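Local atomic coordinates of NADH dehydrogenase (Methanothermobacter marburgensis, PDB entry 4R81), a protein that probably catalyses the oxidation of NAD(P)H with a quinone as acceptor, using bound flavin mononucleotide. Residues 24-29 / 84-89. Numbering follows the deposited sequence.
Sequences EAFTEG and ALAFIY
The phenyl ring of Phe26 meets Ala86 and Ile88 obliquely, with the CB of Ala86 by CE2 and CZ and the CD1 of Ile88 by CD2. The CE2 side of the ring does most of the touching: Phe26 CE2 lies 3.6 Å from Ala86 CB, and Phe26 CZ is 3.9 Å from the same methyl. One bond nearer the helix, Phe26 CD2 stands 4.1 Å from Ile88 CD1. With CG anti to the backbone N (chi1 -177°), the ring reaches from the helix towards the strand, bridging backbones whose nearest CA atoms, those of Phe26 and Ile88, are 9.3 Å apart. Alanine suits its place because its short side chain lets the ring tip come close to the strand, while the extended Ile88 (chi2 178°) carries its terminal methyl out to the ring. This is helix-on-sheet packing in the flavodoxin-like fold: helix 18-32 covers one face of the parallel sheet at its central strand, 84-90. A broad apolar ring is well suited to a position that also touches Ile8 and Leu133 of the adjoining strands. Alternation along the strand sends Phe87 to the other face, against Phe104 and helix 148-162. The side chain of Ile88 lies about 8 Å from the bound flavin mononucleotide.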
loop_
_atom_site.group_PDB
_atom_site.type_symbol
_atom_site.label_atom_id
_atom_site.label_comp_id
_atom_site.label_asym_id
_atom_site.label_seq_id
_atom_site.Cartn_x
_atom_site.Cartn_y
_atom_site.Cartn_z
ATOM N N GLU A 24 -4.636 -13.971 17.818
ATOM C CA GLU A 24 -4.820 -14.934 18.895
ATOM C C GLU A 24 -5.314 -16.269 18.361
ATOM O O GLU A 24 -4.849 -17.328 18.793
ATOM C CB GLU A 24 -5.804 -14.397 19.936
ATOM C CG GLU A 24 -6.058 -15.352 21.087
ATOM C CD GLU A 24 -4.840 -15.545 21.985
ATOM O OE1 GLU A 24 -3.973 -14.634 22.043
ATOM O OE2 GLU A 24 -4.755 -16.615 22.637
ATOM N N ALA A 25 -6.244 -16.224 17.411
ATOM C CA ALA A 25 -6.808 -17.457 16.856
ATOM C C ALA A 25 -5.748 -18.220 16.056
ATOM O O ALA A 25 -5.592 -19.435 16.199
ATOM C CB ALA A 25 -8.033 -17.155 16.000
ATOM N N PHE A 26 -4.993 -17.484 15.247
ATOM C CA PHE A 26 -3.914 -18.061 14.447
ATOM C C PHE A 26 -2.846 -18.710 15.331
ATOM O O PHE A 26 -2.418 -19.837 15.075
ATOM C CB PHE A 26 -3.300 -16.986 13.543
ATOM C CG PHE A 26 -2.222 -17.499 12.623
ATOM C CD1 PHE A 26 -2.516 -18.399 11.605
ATOM C CD2 PHE A 26 -0.916 -17.052 12.760
ATOM C CE1 PHE A 26 -1.516 -18.857 10.754
ATOM C CE2 PHE A 26 0.086 -17.499 11.915
ATOM C CZ PHE A 26 -0.214 -18.402 10.908
ATOM N N THR A 27 -2.417 -18.011 16.376
ATOM C CA THR A 27 -1.413 -18.576 17.270
ATOM C C THR A 27 -1.921 -19.816 18.011
ATOM O O THR A 27 -1.157 -20.745 18.262
ATOM C CB THR A 27 -0.855 -17.535 18.261
ATOM O OG1 THR A 27 -1.924 -16.967 19.026
ATOM C CG2 THR A 27 -0.117 -16.425 17.513
ATOM N N GLU A 28 -3.208 -19.832 18.350
ATOM C CA GLU A 28 -3.813 -21.005 18.976
ATOM C C GLU A 28 -3.707 -22.217 18.056
ATOM O O GLU A 28 -3.353 -23.312 18.501
ATOM C CB GLU A 28 -5.279 -20.730 19.344
ATOM C CG GLU A 28 -5.955 -21.839 20.140
ATOM C CD GLU A 28 -7.378 -21.488 20.554
ATOM O OE1 GLU A 28 -7.828 -20.351 20.268
ATOM O OE2 GLU A 28 -8.048 -22.353 21.165
ATOM N N GLY A 29 -4.016 -22.022 16.776
ATOM C CA GLY A 29 -3.872 -23.088 15.799
ATOM C C GLY A 29 -2.432 -23.548 15.644
ATOM O O GLY A 29 -2.166 -24.751 15.583
ATOM N N ALA A 84 8.333 -20.171 8.084
ATOM C CA ALA A 84 7.118 -19.604 7.512
ATOM C C ALA A 84 6.956 -18.155 7.955
ATOM O O ALA A 84 7.469 -17.768 8.999
ATOM C CB ALA A 84 5.904 -20.429 7.943
ATOM N N LEU A 85 6.256 -17.362 7.151
ATOM C CA LEU A 85 5.891 -16.007 7.538
ATOM C C LEU A 85 4.379 -15.910 7.584
ATOM O O LEU A 85 3.668 -16.659 6.909
ATOM C CB LEU A 85 6.434 -14.975 6.538
ATOM C CG LEU A 85 7.953 -14.854 6.376
ATOM C CD1 LEU A 85 8.316 -13.871 5.258
ATOM C CD2 LEU A 85 8.626 -14.451 7.687
ATOM N N ALA A 86 3.879 -14.987 8.386
ATOM C CA ALA A 86 2.462 -14.676 8.351
ATOM C C ALA A 86 2.287 -13.172 8.411
ATOM O O ALA A 86 3.111 -12.468 8.995
ATOM C CB ALA A 86 1.728 -15.373 9.487
ATOM N N PHE A 87 1.227 -12.688 7.777
ATOM C CA PHE A 87 0.921 -11.266 7.743
ATOM C C PHE A 87 -0.530 -11.098 8.153
ATOM O O PHE A 87 -1.432 -11.649 7.520
ATOM C CB PHE A 87 1.170 -10.697 6.342
ATOM C CG PHE A 87 2.601 -10.802 5.907
ATOM C CD1 PHE A 87 3.092 -11.981 5.352
ATOM C CD2 PHE A 87 3.474 -9.735 6.089
ATOM C CE1 PHE A 87 4.429 -12.087 4.962
ATOM C CE2 PHE A 87 4.812 -9.831 5.702
ATOM C CZ PHE A 87 5.289 -11.010 5.142
ATOM N N ILE A 88 -0.744 -10.355 9.233
ATOM C CA ILE A 88 -2.070 -10.179 9.802
ATOM C C ILE A 88 -2.354 -8.691 9.922
ATOM O O ILE A 88 -1.635 -7.963 10.611
ATOM C CB ILE A 88 -2.175 -10.862 11.186
ATOM C CG1 ILE A 88 -1.931 -12.372 11.034
ATOM C CG2 ILE A 88 -3.543 -10.574 11.829
ATOM C CD1 ILE A 88 -1.959 -13.141 12.347
ATOM N N TYR A 89 -3.387 -8.233 9.221
ATOM C CA TYR A 89 -3.671 -6.805 9.113
ATOM C C TYR A 89 -5.095 -6.571 8.627
ATOM O O TYR A 89 -5.707 -7.458 8.021
ATOM C CB TYR A 89 -2.672 -6.135 8.156
ATOM C CG TYR A 89 -2.703 -6.698 6.746
ATOM C CD1 TYR A 89 -1.920 -7.792 6.404
ATOM C CD2 TYR A 89 -3.518 -6.145 5.767
ATOM C CE1 TYR A 89 -1.941 -8.326 5.131
ATOM C CE2 TYR A 89 -3.550 -6.677 4.478
ATOM C CZ TYR A 89 -2.754 -7.769 4.169
ATOM O OH TYR A 89 -2.771 -8.310 2.903
#